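Long-range contacts in yersinopine synthase (Yersinia pestis, PDB 6C4M), which catalyses the NADPH-dependent reductive condensation of pyruvate with an amino-acid-derived intermediate, the last step in making the metallophore yersinopine: residues Ile136-Ser141 with Ser166-Asp171; Lys210-Leu215 with His238-Pro243; Val162-Ser167 with Ser245-Ala250. One frame throughout, in Å; residues are numbered along the deposited sequence.

Interaction 1 (Ile136-Ser141 with Ser166-Asp171); sequences ILLSSS and SSYYAD. With NAP (NADP nicotinamide-adenine-dinucleotide phosphate), chain B.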
loop_
_atom_site.group_PDB
_atom_site.type_symbol
_atom_site.label_atom_id
_atom_site.label_comp_id
_atom_site.label_asym_id
_atom_site.label_seq_id
_atom_site.Cartn_x
_atom_site.Cartn_y
_atom_site.Cartn_z
ATOM N N ILE A 136 -7.941 36.282 16.066
ATOM C CA ILE A 136 -8.139 34.846 15.900
ATOM C C ILE A 136 -7.213 34.350 14.800
ATOM O O ILE A 136 -7.168 34.929 13.713
ATOM C CB ILE A 136 -9.607 34.521 15.580
ATOM C CG1 ILE A 136 -10.524 35.061 16.705
ATOM C CG2 ILE A 136 -9.813 33.021 15.429
ATOM C CD1 ILE A 136 -11.994 35.003 16.387
ATOM N N LEU A 137 -6.513 33.242 15.077
ATOM C CA LEU A 137 -5.578 32.615 14.141
ATOM C C LEU A 137 -6.316 31.414 13.528
ATOM O O LEU A 137 -6.510 30.371 14.169
ATOM C CB LEU A 137 -4.286 32.260 14.874
ATOM C CG LEU A 137 -3.640 33.437 15.644
ATOM C CD1 LEU A 137 -2.304 33.035 16.200
ATOM C CD2 LEU A 137 -3.505 34.717 14.839
ATOM N N LEU A 138 -6.788 31.602 12.290
ATOM C CA LEU A 138 -7.740 30.670 11.708
ATOM C C LEU A 138 -7.121 29.291 11.506
ATOM O O LEU A 138 -7.796 28.274 11.708
ATOM C CB LEU A 138 -8.278 31.227 10.388
ATOM C CG LEU A 138 -9.365 30.369 9.695
ATOM C CD1 LEU A 138 -10.647 30.331 10.498
ATOM C CD2 LEU A 138 -9.672 30.910 8.307
ATOM N N SER A 139 -5.843 29.226 11.099
ATOM C CA SER A 139 -5.149 27.945 10.907
ATOM C C SER A 139 -3.718 28.113 11.403
ATOM O O SER A 139 -2.790 28.359 10.628
ATOM C CB SER A 139 -5.176 27.477 9.463
ATOM O OG SER A 139 -4.716 26.131 9.409
ATOM N N SER A 140 -3.538 27.919 12.694
ATOM C CA SER A 140 -2.317 28.285 13.377
ATOM C C SER A 140 -1.184 27.294 13.105
ATOM O O SER A 140 -1.371 26.208 12.548
ATOM C CB SER A 140 -2.591 28.350 14.869
ATOM O OG SER A 140 -1.889 29.409 15.453
ATOM N N SER A 141 0.011 27.673 13.545
ATOM C CA SER A 141 1.143 26.763 13.664
ATOM C C SER A 141 1.618 26.810 15.110
ATOM O O SER A 141 1.262 27.712 15.874
ATOM C CB SER A 141 2.278 27.142 12.712
ATOM O OG SER A 141 3.342 26.191 12.773
ATOM N N SER A 166 -6.501 25.014 15.796
ATOM C CA SER A 166 -5.540 24.004 15.359
ATOM C C SER A 166 -5.473 23.901 13.844
ATOM O O SER A 166 -4.403 23.630 13.292
ATOM C CB SER A 166 -5.892 22.648 15.964
ATOM O OG SER A 166 -7.252 22.290 15.734
ATOM N N SER A 167 -6.585 24.123 13.156
ATOM C CA SER A 167 -6.574 24.131 11.705
ATOM C C SER A 167 -7.836 24.813 11.221
ATOM O O SER A 167 -8.780 25.025 11.984
ATOM C CB SER A 167 -6.479 22.718 11.130
ATOM O OG SER A 167 -7.691 22.001 11.292
ATOM N N TYR A 168 -7.847 25.155 9.934
ATOM C CA TYR A 168 -9.090 25.589 9.323
ATOM C C TYR A 168 -10.093 24.447 9.430
ATOM O O TYR A 168 -9.717 23.262 9.416
ATOM C CB TYR A 168 -8.870 26.011 7.870
ATOM C CG TYR A 168 -10.152 26.334 7.150
ATOM C CD1 TYR A 168 -11.016 27.315 7.636
ATOM C CD2 TYR A 168 -10.505 25.655 5.979
ATOM C CE1 TYR A 168 -12.204 27.592 6.989
ATOM C CE2 TYR A 168 -11.693 25.931 5.320
ATOM C CZ TYR A 168 -12.532 26.899 5.821
ATOM O OH TYR A 168 -13.716 27.176 5.158
ATOM N N TYR A 169 -11.370 24.799 9.601
ATOM C CA TYR A 169 -12.373 23.828 10.034
ATOM C C TYR A 169 -13.113 23.152 8.881
ATOM O O TYR A 169 -14.098 22.431 9.120
ATOM C CB TYR A 169 -13.371 24.503 10.985
ATOM C CG TYR A 169 -14.116 25.694 10.436
ATOM C CD1 TYR A 169 -15.305 25.539 9.728
ATOM C CD2 TYR A 169 -13.659 26.998 10.678
ATOM C CE1 TYR A 169 -16.009 26.665 9.242
ATOM C CE2 TYR A 169 -14.338 28.101 10.208
ATOM C CZ TYR A 169 -15.503 27.951 9.491
ATOM O OH TYR A 169 -16.168 29.101 9.066
ATOM N N ALA A 170 -12.642 23.315 7.648
ATOM C CA ALA A 170 -13.338 22.763 6.503
ATOM C C ALA A 170 -12.368 22.513 5.356
ATOM O O ALA A 170 -11.155 22.728 5.462
ATOM C CB ALA A 170 -14.439 23.704 6.043
ATOM N N ASP A 171 -12.956 22.116 4.232
ATOM C CA ASP A 171 -12.297 21.944 2.941
ATOM C C ASP A 171 -13.057 22.813 1.943
ATOM O O ASP A 171 -14.185 22.481 1.557
ATOM C CB ASP A 171 -12.332 20.473 2.535
ATOM C CG ASP A 171 -11.558 20.192 1.254
ATOM O OD1 ASP A 171 -11.404 21.103 0.409
ATOM O OD2 ASP A 171 -11.101 19.049 1.106
HETATM P PA NAP B . -4.804 30.643 0.918
HETATM O O1A NAP B . -4.179 30.023 2.106
HETATM O O2A NAP B . -4.295 30.012 -0.405
HETATM O O5B NAP B . -4.465 32.251 0.962
HETATM C C5B NAP B . -5.230 32.998 1.933
HETATM C C4B NAP B . -4.830 34.480 1.798
HETATM O O4B NAP B . -3.297 34.549 2.062
HETATM C C3B NAP B . -5.026 34.926 0.609
HETATM O O3B NAP B . -5.444 36.327 0.642
HETATM C C2B NAP B . -3.561 34.853 -0.135
HETATM O O2B NAP B . -3.484 35.865 -1.198
HETATM C C1B NAP B . -2.693 35.118 0.774
HETATM N N9A NAP B . -1.531 34.267 0.516
HETATM C C8A NAP B . -1.342 32.968 0.233
HETATM N N7A NAP B . -0.017 32.829 0.083
HETATM C C5A NAP B . 0.575 34.049 0.277
HETATM C C6A NAP B . 1.910 34.365 0.229
HETATM N N6A NAP B . 3.144 33.626 -0.040
HETATM N N1A NAP B . 2.294 35.635 0.454
HETATM C C2A NAP B . 1.358 36.602 0.740
HETATM N N3A NAP B . 0.033 36.281 0.786
HETATM C C4A NAP B . -0.354 34.975 0.553
HETATM O O3 NAP B . -6.440 30.407 1.030
HETATM P PN NAP B . -7.308 29.514 2.062
HETATM O O1N NAP B . -8.543 30.279 2.252
HETATM O O2N NAP B . -7.532 28.160 1.345
HETATM O O5D NAP B . -6.566 29.166 3.516
HETATM C C5D NAP B . -6.826 29.968 4.698
HETATM C C4D NAP B . -6.000 29.342 5.839
HETATM O O4D NAP B . -6.506 27.853 6.115
HETATM C C3D NAP B . -4.715 29.222 5.576
HETATM O O3D NAP B . -4.017 29.266 6.915
HETATM C C2D NAP B . -4.500 27.806 5.030
HETATM O O2D NAP B . -3.274 27.383 5.404
HETATM C C1D NAP B . -5.551 27.011 5.828
HETATM N N1N NAP B . -6.145 25.858 5.107
HETATM C C2N NAP B . -7.226 25.989 4.307
HETATM C C3N NAP B . -7.758 24.841 3.678
HETATM C C7N NAP B . -8.988 24.946 2.751
HETATM O O7N NAP B . -9.715 24.046 2.598
HETATM N N7N NAP B . -9.203 26.200 2.081
HETATM C C4N NAP B . -7.184 23.615 3.865
HETATM C C5N NAP B . -6.107 23.494 4.657
HETATM C C6N NAP B . -5.581 24.622 5.295
HETATM P P2B NAP B . -4.086 35.510 -2.747
HETATM O O1X NAP B . -3.016 34.716 -3.465
HETATM O O2X NAP B . -5.330 34.694 -2.643
HETATM O O3X NAP B . -4.306 36.809 -3.487
#

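Interaction 2 (Lys210-Leu215 with His238-Pro243); sequences KQRIYL and HIDTLP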
loop_
_atom_site.group_PDB
_atom_site.type_symbol
_atom_site.label_atom_id
_atom_site.label_comp_id
_atom_site.label_asym_id
_atom_site.label_seq_id
_atom_site.Cartn_x
_atom_site.Cartn_y
_atom_site.Cartn_z
ATOM N N LYS A 210 -14.551 19.530 9.185
ATOM C CA LYS A 210 -13.778 18.721 10.117
ATOM C C LYS A 210 -14.672 18.251 11.263
ATOM O O LYS A 210 -15.707 18.849 11.548
ATOM C CB LYS A 210 -12.594 19.512 10.681
ATOM C CG LYS A 210 -11.551 20.007 9.647
ATOM C CD LYS A 210 -10.702 18.938 9.061
ATOM C CE LYS A 210 -9.725 19.569 8.058
ATOM N NZ LYS A 210 -9.024 18.525 7.202
ATOM N N GLN A 211 -14.251 17.179 11.951
ATOM C CA GLN A 211 -15.047 16.690 13.081
ATOM C C GLN A 211 -14.725 17.429 14.378
ATOM O O GLN A 211 -15.623 17.638 15.208
ATOM C CB GLN A 211 -14.875 15.179 13.276
ATOM C CG GLN A 211 -13.447 14.673 13.353
ATOM C CD GLN A 211 -13.364 13.133 13.345
ATOM O OE1 GLN A 211 -12.618 12.539 12.560
ATOM N NE2 GLN A 211 -14.119 12.495 14.228
ATOM N N ARG A 212 -13.468 17.822 14.592
ATOM C CA ARG A 212 -13.172 18.669 15.736
ATOM C C ARG A 212 -12.000 19.598 15.441
ATOM O O ARG A 212 -11.173 19.353 14.555
ATOM C CB ARG A 212 -12.910 17.844 17.006
ATOM C CG ARG A 212 -11.705 16.933 17.035
ATOM C CD ARG A 212 -11.816 16.030 18.298
ATOM N NE ARG A 212 -12.615 14.831 18.038
ATOM C CZ ARG A 212 -13.853 14.588 18.455
ATOM N NH1 ARG A 212 -14.518 15.446 19.228
ATOM N NH2 ARG A 212 -14.433 13.445 18.101
ATOM N N ILE A 213 -11.981 20.691 16.200
ATOM C CA ILE A 213 -10.930 21.690 16.187
ATOM C C ILE A 213 -10.504 21.902 17.626
ATOM O O ILE A 213 -11.342 21.931 18.536
ATOM C CB ILE A 213 -11.419 23.016 15.572
ATOM C CG1 ILE A 213 -11.838 22.835 14.107
ATOM C CG2 ILE A 213 -10.371 24.064 15.692
ATOM C CD1 ILE A 213 -10.721 22.367 13.180
ATOM N N TYR A 214 -9.212 22.054 17.834
ATOM C CA TYR A 214 -8.663 22.373 19.140
ATOM C C TYR A 214 -8.399 23.869 19.177
ATOM O O TYR A 214 -7.891 24.429 18.207
ATOM C CB TYR A 214 -7.367 21.602 19.395
ATOM C CG TYR A 214 -7.550 20.115 19.476
ATOM C CD1 TYR A 214 -7.533 19.334 18.331
ATOM C CD2 TYR A 214 -7.751 19.483 20.698
ATOM C CE1 TYR A 214 -7.715 17.964 18.399
ATOM C CE2 TYR A 214 -7.935 18.105 20.772
ATOM C CZ TYR A 214 -7.891 17.360 19.617
ATOM O OH TYR A 214 -8.086 16.011 19.676
ATOM N N LEU A 215 -8.769 24.534 20.269
ATOM C CA LEU A 215 -8.434 25.943 20.343
ATOM C C LEU A 215 -8.108 26.340 21.773
ATOM O O LEU A 215 -8.338 25.587 22.723
ATOM C CB LEU A 215 -9.546 26.793 19.736
ATOM C CG LEU A 215 -10.958 26.731 20.319
ATOM C CD1 LEU A 215 -10.983 27.292 21.654
ATOM C CD2 LEU A 215 -11.918 27.520 19.436
ATOM N N HIS A 238 -21.682 21.087 13.110
ATOM C CA HIS A 238 -21.477 19.909 13.942
ATOM C C HIS A 238 -20.009 19.672 14.218
ATOM O O HIS A 238 -19.590 18.548 14.471
ATOM C CB HIS A 238 -22.106 18.662 13.314
ATOM C CG HIS A 238 -23.563 18.829 13.019
ATOM N ND1 HIS A 238 -24.346 19.750 13.679
ATOM C CD2 HIS A 238 -24.371 18.223 12.119
ATOM C CE1 HIS A 238 -25.579 19.692 13.212
ATOM N NE2 HIS A 238 -25.620 18.776 12.263
ATOM N N ILE A 239 -19.230 20.741 14.182
ATOM C CA ILE A 239 -17.812 20.685 14.482
ATOM C C ILE A 239 -17.656 20.811 15.987
ATOM O O ILE A 239 -18.087 21.806 16.586
ATOM C CB ILE A 239 -17.055 21.805 13.748
ATOM C CG1 ILE A 239 -17.264 21.677 12.238
ATOM C CG2 ILE A 239 -15.583 21.801 14.116
ATOM C CD1 ILE A 239 -17.008 22.983 11.505
ATOM N N ASP A 240 -17.002 19.840 16.601
ATOM C CA ASP A 240 -16.714 19.957 18.021
ATOM C C ASP A 240 -15.534 20.883 18.249
ATOM O O ASP A 240 -14.590 20.926 17.462
ATOM C CB ASP A 240 -16.426 18.585 18.624
ATOM C CG ASP A 240 -17.665 17.713 18.665
ATOM O OD1 ASP A 240 -18.765 18.287 18.830
ATOM O OD2 ASP A 240 -17.538 16.483 18.514
ATOM N N THR A 241 -15.592 21.617 19.349
ATOM C CA THR A 241 -14.512 22.493 19.765
ATOM C C THR A 241 -13.970 22.006 21.099
ATOM O O THR A 241 -14.731 21.763 22.039
ATOM C CB THR A 241 -14.998 23.932 19.874
ATOM O OG1 THR A 241 -16.205 23.979 20.662
ATOM C CG2 THR A 241 -15.271 24.467 18.482
ATOM N N LEU A 242 -12.666 21.848 21.170
ATOM C CA LEU A 242 -12.010 21.282 22.340
ATOM C C LEU A 242 -11.011 22.289 22.895
ATOM O O LEU A 242 -9.991 22.581 22.239
ATOM C CB LEU A 242 -11.308 19.987 21.984
ATOM C CG LEU A 242 -12.066 18.651 21.987
ATOM C CD1 LEU A 242 -13.136 18.615 20.912
ATOM C CD2 LEU A 242 -11.086 17.507 21.778
ATOM N N PRO A 243 -11.248 22.832 24.077
ATOM C CA PRO A 243 -10.386 23.887 24.613
ATOM C C PRO A 243 -9.134 23.316 25.248
ATOM O O PRO A 243 -9.157 22.233 25.828
ATOM C CB PRO A 243 -11.279 24.552 25.660
ATOM C CG PRO A 243 -12.167 23.433 26.121
ATOM C CD PRO A 243 -12.433 22.597 24.913
#

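Interaction 3 (Val162-Ser167 with Ser245-Ala250); sequences VISLSS and SNLLAA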
loop_
_atom_site.group_PDB
_atom_site.type_symbol
_atom_site.label_atom_id
_atom_site.label_comp_id
_atom_site.label_asym_id
_atom_site.label_seq_id
_atom_site.Cartn_x
_atom_site.Cartn_y
_atom_site.Cartn_z
ATOM N N VAL A 162 -6.126 36.471 22.256
ATOM C CA VAL A 162 -5.477 35.775 21.139
ATOM C C VAL A 162 -5.967 34.339 21.145
ATOM O O VAL A 162 -5.812 33.636 22.147
ATOM C CB VAL A 162 -3.945 35.826 21.236
ATOM C CG1 VAL A 162 -3.322 35.049 20.110
ATOM C CG2 VAL A 162 -3.472 37.277 21.199
ATOM N N ILE A 163 -6.573 33.910 20.040
ATOM C CA ILE A 163 -7.119 32.569 19.917
ATOM C C ILE A 163 -6.475 31.874 18.721
ATOM O O ILE A 163 -6.582 32.343 17.581
ATOM C CB ILE A 163 -8.651 32.592 19.790
ATOM C CG1 ILE A 163 -9.293 33.076 21.106
ATOM C CG2 ILE A 163 -9.169 31.209 19.480
ATOM C CD1 ILE A 163 -10.766 33.285 21.007
ATOM N N SER A 164 -5.806 30.760 18.991
ATOM C CA SER A 164 -5.312 29.829 17.977
ATOM C C SER A 164 -6.283 28.671 17.761
ATOM O O SER A 164 -6.645 27.975 18.712
ATOM C CB SER A 164 -3.965 29.244 18.387
ATOM O OG SER A 164 -2.889 30.102 18.090
ATOM N N LEU A 165 -6.681 28.465 16.508
ATOM C CA LEU A 165 -7.372 27.262 16.070
ATOM C C LEU A 165 -6.358 26.304 15.462
ATOM O O LEU A 165 -5.496 26.726 14.690
ATOM C CB LEU A 165 -8.453 27.594 15.043
ATOM C CG LEU A 165 -9.556 28.540 15.559
ATOM C CD1 LEU A 165 -10.188 29.266 14.411
ATOM C CD2 LEU A 165 -10.581 27.754 16.321
ATOM N N SER A 166 -6.501 25.014 15.796
ATOM C CA SER A 166 -5.540 24.004 15.359
ATOM C C SER A 166 -5.473 23.901 13.844
ATOM O O SER A 166 -4.403 23.630 13.292
ATOM C CB SER A 166 -5.892 22.648 15.964
ATOM O OG SER A 166 -7.252 22.290 15.734
ATOM N N SER A 167 -6.585 24.123 13.156
ATOM C CA SER A 167 -6.574 24.131 11.705
ATOM C C SER A 167 -7.836 24.813 11.221
ATOM O O SER A 167 -8.780 25.025 11.984
ATOM C CB SER A 167 -6.479 22.718 11.130
ATOM O OG SER A 167 -7.691 22.001 11.292
ATOM N N SER A 245 -5.099 24.104 27.319
ATOM C CA SER A 245 -4.596 24.849 28.477
ATOM C C SER A 245 -3.897 26.131 28.058
ATOM O O SER A 245 -3.785 27.065 28.853
ATOM C CB SER A 245 -3.612 24.011 29.297
ATOM O OG SER A 245 -4.180 22.784 29.684
ATOM N N ASN A 246 -3.369 26.169 26.843
ATOM C CA ASN A 246 -2.655 27.329 26.350
ATOM C C ASN A 246 -2.616 27.237 24.832
ATOM O O ASN A 246 -3.096 26.264 24.235
ATOM C CB ASN A 246 -1.263 27.422 26.988
ATOM C CG ASN A 246 -0.439 26.180 26.782
ATOM O OD1 ASN A 246 -0.110 25.823 25.655
ATOM N ND2 ASN A 246 -0.088 25.512 27.880
ATOM N N LEU A 247 -2.024 28.256 24.215
ATOM C CA LEU A 247 -2.030 28.367 22.761
ATOM C C LEU A 247 -1.277 27.196 22.133
ATOM O O LEU A 247 -1.784 26.536 21.224
ATOM C CB LEU A 247 -1.408 29.706 22.333
ATOM C CG LEU A 247 -2.244 30.903 22.810
ATOM C CD1 LEU A 247 -1.395 32.181 22.966
ATOM C CD2 LEU A 247 -3.451 31.132 21.853
ATOM N N LEU A 248 -0.093 26.885 22.655
ATOM C CA LEU A 248 0.698 25.786 22.097
ATOM C C LEU A 248 -0.026 24.454 22.255
ATOM O O LEU A 248 0.067 23.586 21.375
ATOM C CB LEU A 248 2.053 25.746 22.787
ATOM C CG LEU A 248 3.366 25.373 22.106
ATOM C CD1 LEU A 248 3.509 25.841 20.642
ATOM C CD2 LEU A 248 4.450 25.992 22.968
ATOM N N ALA A 249 -0.769 24.283 23.355
ATOM C CA ALA A 249 -1.478 23.042 23.599
ATOM C C ALA A 249 -2.627 22.829 22.626
ATOM O O ALA A 249 -3.141 21.711 22.544
ATOM C CB ALA A 249 -2.006 22.993 25.026
ATOM N N ALA A 250 -3.054 23.867 21.908
ATOM C CA ALA A 250 -3.952 23.678 20.769
ATOM C C ALA A 250 -3.175 23.534 19.457
ATOM O O ALA A 250 -3.548 22.712 18.608
ATOM C CB ALA A 250 -4.922 24.852 20.637
#

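Interaction 1 (Ile136-Ser141 with Ser166-Asp171)
Ser139 and Ser167 bring the two backbones closest, their CA atoms 4.1 Å apart, where the chain has left strand 134-137 on one side and strand 161-165 on the other; Ser166 to Tyr169 form the loop before strand 170-173, which begins at Ala170. No clear hydrogen bond joins the segments. The carbonyl oxygens Leu138 O and Ser167 O, both acceptors, lie 3.4 Å apart, and Ser139 OG sits 3.3 Å from Tyr168 N. Leu138 and Tyr168 have the largest shares of the buried surface. Leu138 swings its CG away from its own backbone N (chi1 -177°) and runs alongside Tyr168, pointing the same way, with CD2 3.9 Å from Tyr168 CD1. Its other methyl, CD1, reaches obliquely toward the ring of Tyr169. The two tyrosines also meet, Tyr168 CE1 lying 3.9 Å above the plane of the Tyr169 ring, offset toward the rim.

The NADP nicotinamide end packs against this junction. Tyr168 CB is 3.5 Å from NAP O4D of the ribose, and its ring carbon CD2 lies 3.6 Å from the carboxamide carbon C7N. Ser139 CB meets the same ribose at O3D, so both segments help to line the cofactor pocket. Hydrogen bonds to Thr172 and Asp40 hold the hydroxyls of Tyr168 and Tyr169, respectively. Helix 32-44 packs on both rings through Ala33, Gln36 and Leu37, strand 161-165 lies beside Leu138 through Leu165, and strand 203-217 meets Tyr169 through Ile213.

Interaction 2 (Lys210-Leu215 with His238-Pro243)
Leu242 lies alongside the Tyr214 ring, both side chains pointing the same way, and its CD2 comes within 3.4 Å of Tyr214 CE2, oblique to the ring. The same leucine also meets Arg212: both of its methyls touch Arg212 CD, and CD1 sits in the guanidinium plane at its edge, 3.8 Å from NH1. Arg212 starts with CG wedged between the backbone N and carbonyl carbon (chi1 65°) and bends again at chi3, which brings the guanidinium back over the neighbouring strand toward Asp240. The resulting salt bridge, Arg212 NH1 to Asp240 OD2 at 3.3 Å, is only a weak hydrogen bond because it is long and the N-H points off line (121°); the two planes are 27° apart. Farther out, the Tyr214 hydroxyl is hydrogen-bonded to Asp328 and its ring stacks with Phe253.

On the face of Ile213, Thr241 and Leu215, Ile213 runs beside Ile239, which just precedes strand 240-243, CG1 to CG2 at 3.9 Å, while Ile239 CG1 also presses on the carbonyl oxygen of Lys210. Helix 225-235 covers this face, with Leu234 against Ile239 and Thr241, and Met227 and Leu230 against Leu215.

Between the two layers of side chains the backbones pair in parallel from Arg212 with Asp240 to Leu215 with Pro243. Asp240 N gives to Gln211 O at 2.9 Å; Ile213 then both gives to Asp240 O and accepts from Leu242 N, and Leu215 N gives to Leu242 O at 3.0 Å. His238, with positive phi, is the C-prime residue of the Schellman motif that ends helix 225-235. The parallel strands 203-217 and 240-243, joined through that helix, form a beta-alpha-beta crossover, the unit from which Rossmann-type sheets are built.

Interaction 3 (Val162-Ser167 with Ser245-Ala250)
Leu247 lays its CD2 methyl against the backbone of strand 161-165, 3.5 Å from Val162 O and 3.7 Å from Ser164 N. The same methyl touches the side chain of Ser164, whose OG is 3.9 Å away, and lies a little farther, 4.3 Å, from Val162 CG1. One helical turn on, Ala250 directs its CB at the strand, 4.1 Å from Ser164 O, while its own carbonyl oxygen meets Ser166 CB at 3.5 Å. No hydrogen bond crosses this buried contact: a leucine branch and an alanine methyl rest on strand backbone and small serines, which allows close approach, with the CA atoms of Ser166 and Ala250 5.6 Å apart.

This is helix-on-sheet packing, the start of helix 247-251 seated against a central strand of the mixed sheet that carries the NADP-binding fold. Strand 161-165 is held there between strands 134-137 and 203-217.

The helix start is fixed by Asn246, an N-cap whose OD1 accepts from Ala249 N at 2.8 Å, and Ala250 N bonds to Leu247 O. In the next shell, Ser164 OG is hydrogen-bonded to both Glu251, at the helix end, and Ser140, while Ser166 OG is tied to the backbone N of Tyr214. Helix 144-154 flanks the packing, Gln149 touching Leu247, and Val148 and Leu152 touching Val162.

How the interactions relate
All three contacts gather round one mixed sheet, their centres 10 to 12 Å apart. Along the chain, interaction 1 closes before interaction 2 opens, and interaction 2 is nested in the loop closed by interaction 3. Interactions 1 and 3 share Ser166 and Ser167, where strand 161-165 gives way to the loop before strand 170-173. Strand 203-217 pairs with both these strands and with 240-243, linking interaction 2 to the others; probable backbone hydrogen bonds run from Ser166 N to Tyr214 O and from Lys210 N to Tyr169 O. The sheet thus connects the cofactor-lining loops of interaction 1 with the edge pairing of interaction 2 and the helix packing of interaction 3.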